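Local coordinates for MdcA (Pseudomonas aeruginosa, PDB 5VIT), which probably acts as the acyl-carrier-protein transferase (alpha) subunit of malonate decarboxylase, exchanging acetyl for malonyl on the carrier protein, at residues N191-D196 / V213-Q218. Sequence-based numbering, arbitrary orientation.
Sequences NRIVDD and VVEADQ
Ile193 lays the end of its side chain over the backbone of strand 213-215, with CD1 3.7 Å from Glu215 N. The contact lies near one edge of an eight-stranded parallel sheet in an alpha/beta domain, at the end of strand 212-215, one strand in from 33-34. Strand 185-190 and strand 212-215 are neighbours in that sheet. At Asn191 the chain turns a corner and leaves it, and strand 192-194 then pairs with strand 156-158 in a small mixed sheet. The axes of strands 192-194 and 213-215 therefore lie at 114° to each other, with a closest approach of 6.6 Å.

The isoleucine CG1 branch is anti to its own carbonyl carbon (chi1 -55°), and CD1 at its end reaches strand 213-215. Ile193 CD1 also lies 4.0 Å from Glu215 CB. Val213 CG2 is 4.3 Å from Ile193 CD1. Val33 of strand 33-34 touches both Ile193 and Val213, so three strands share this apolar patch.

Glu215 brings the end of its side chain to the backbone of 191-193. Its CG is anti to the backbone N and the chain continues extended. Glu215 CG passes 3.7 Å from Asn191 O, and the carboxylate comes alongside the backbone of Arg192 and Ile193. The arginine side chain itself starts away from this strand. The backbone O of Glu215 accepts a hydrogen bond from Arg36 NH1.

Asn191 marks the corner. Its backbone and that of Arg192 are hydrogen-bonded to Phe155, while its side-chain OD1 accepts a bond from Phe220 N. This ties the bend to the loop that follows strand 212-215.

One weak hydrogen bond joins the two segments directly. Ile193 N donates to Glu215 OE1 at 3.5 Å, long but nearly straight, with an angle of 165° at the hydrogen.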
loop_
_atom_site.group_PDB
_atom_site.type_symbol
_atom_site.label_atom_id
_atom_site.label_comp_id
_atom_site.label_asym_id
_atom_site.label_seq_id
_atom_site.Cartn_x
_atom_site.Cartn_y
_atom_site.Cartn_z
ATOM N N ASN A 191 -18.807 38.776 -30.005
ATOM C CA ASN A 191 -20.070 39.048 -29.367
ATOM C C ASN A 191 -20.548 40.466 -29.693
ATOM O O ASN A 191 -21.750 40.719 -29.784
ATOM C CB ASN A 191 -19.942 38.819 -27.861
ATOM C CG ASN A 191 -19.823 37.348 -27.513
ATOM O OD1 ASN A 191 -19.951 36.483 -28.384
ATOM N ND2 ASN A 191 -19.599 37.052 -26.236
ATOM N N ARG A 192 -19.597 41.378 -29.877
ATOM C CA ARG A 192 -19.899 42.746 -30.286
ATOM C C ARG A 192 -18.689 43.439 -30.911
ATOM O O ARG A 192 -17.533 43.218 -30.517
ATOM C CB ARG A 192 -20.413 43.581 -29.103
ATOM C CG ARG A 192 -19.388 43.810 -28.032
ATOM C CD ARG A 192 -19.986 44.368 -26.749
ATOM N NE ARG A 192 -19.017 44.274 -25.654
ATOM C CZ ARG A 192 -18.184 45.250 -25.305
ATOM N NH1 ARG A 192 -18.214 46.415 -25.953
ATOM N NH2 ARG A 192 -17.327 45.068 -24.299
ATOM N N ILE A 193 -18.983 44.284 -31.893
ATOM C CA ILE A 193 -17.980 45.065 -32.586
ATOM C C ILE A 193 -18.073 46.496 -32.075
ATOM O O ILE A 193 -19.148 47.096 -32.108
ATOM C CB ILE A 193 -18.180 44.997 -34.121
ATOM C CG1 ILE A 193 -18.205 43.536 -34.581
ATOM C CG2 ILE A 193 -17.090 45.771 -34.842
ATOM C CD1 ILE A 193 -18.708 43.312 -35.998
ATOM N N VAL A 194 -16.962 47.021 -31.556
ATOM C CA VAL A 194 -16.923 48.382 -31.021
ATOM C C VAL A 194 -16.478 49.357 -32.106
ATOM O O VAL A 194 -15.616 49.031 -32.927
ATOM C CB VAL A 194 -15.973 48.509 -29.797
ATOM C CG1 VAL A 194 -16.539 47.758 -28.616
ATOM C CG2 VAL A 194 -14.550 48.019 -30.129
ATOM N N ASP A 195 -17.071 50.548 -32.119
ATOM C CA ASP A 195 -16.716 51.545 -33.127
ATOM C C ASP A 195 -15.436 52.262 -32.730
ATOM O O ASP A 195 -14.576 52.544 -33.565
ATOM C CB ASP A 195 -17.859 52.538 -33.332
ATOM C CG ASP A 195 -19.024 51.929 -34.095
ATOM O OD1 ASP A 195 -18.777 51.236 -35.109
ATOM O OD2 ASP A 195 -20.183 52.138 -33.681
ATOM N N ASP A 196 -15.302 52.534 -31.440
ATOM C CA ASP A 196 -14.075 53.111 -30.921
ATOM C C ASP A 196 -13.067 52.000 -30.646
ATOM O O ASP A 196 -13.302 51.150 -29.787
ATOM C CB ASP A 196 -14.362 53.899 -29.647
ATOM C CG ASP A 196 -13.192 54.750 -29.208
ATOM O OD1 ASP A 196 -12.068 54.564 -29.733
ATOM O OD2 ASP A 196 -13.406 55.605 -28.320
ATOM N N VAL A 213 -14.326 39.788 -39.424
ATOM C CA VAL A 213 -15.072 39.647 -38.176
ATOM C C VAL A 213 -16.579 39.678 -38.454
ATOM O O VAL A 213 -17.034 40.285 -39.435
ATOM C CB VAL A 213 -14.723 40.743 -37.157
ATOM C CG1 VAL A 213 -13.300 40.590 -36.693
ATOM C CG2 VAL A 213 -14.941 42.116 -37.761
ATOM N N VAL A 214 -17.343 38.995 -37.602
ATOM C CA VAL A 214 -18.799 38.953 -37.691
ATOM C C VAL A 214 -19.380 39.099 -36.299
ATOM O O VAL A 214 -18.975 38.383 -35.378
ATOM C CB VAL A 214 -19.318 37.627 -38.286
ATOM C CG1 VAL A 214 -20.793 37.744 -38.630
ATOM C CG2 VAL A 214 -18.522 37.241 -39.511
ATOM N N GLU A 215 -20.326 40.012 -36.130
ATOM C CA GLU A 215 -21.081 40.048 -34.886
ATOM C C GLU A 215 -21.976 38.807 -34.843
ATOM O O GLU A 215 -22.766 38.557 -35.756
ATOM C CB GLU A 215 -21.902 41.334 -34.765
ATOM C CG GLU A 215 -22.375 41.616 -33.333
ATOM C CD GLU A 215 -23.041 42.980 -33.171
ATOM O OE1 GLU A 215 -22.329 43.969 -32.855
ATOM O OE2 GLU A 215 -24.277 43.056 -33.357
ATOM N N ALA A 216 -21.830 38.007 -33.796
ATOM C CA ALA A 216 -22.576 36.760 -33.722
ATOM C C ALA A 216 -24.047 37.023 -33.394
ATOM O O ALA A 216 -24.386 38.050 -32.798
ATOM C CB ALA A 216 -21.957 35.839 -32.695
ATOM N N ASP A 217 -24.912 36.089 -33.778
ATOM C CA ASP A 217 -26.337 36.221 -33.494
ATOM C C ASP A 217 -26.609 36.146 -31.991
ATOM O O ASP A 217 -27.630 36.627 -31.523
ATOM C CB ASP A 217 -27.150 35.164 -34.264
ATOM C CG ASP A 217 -26.785 33.732 -33.893
ATOM O OD1 ASP A 217 -25.692 33.500 -33.322
ATOM O OD2 ASP A 217 -27.610 32.831 -34.180
ATOM N N GLN A 218 -25.681 35.568 -31.236
ATOM C CA GLN A 218 -25.745 35.567 -29.777
ATOM C C GLN A 218 -24.354 35.279 -29.204
ATOM O O GLN A 218 -23.471 34.862 -29.949
ATOM C CB GLN A 218 -26.755 34.533 -29.284
ATOM C CG GLN A 218 -26.641 33.209 -29.973
ATOM C CD GLN A 218 -27.530 32.182 -29.336
ATOM O OE1 GLN A 218 -27.173 31.586 -28.321
ATOM N NE2 GLN A 218 -28.710 31.982 -29.912
#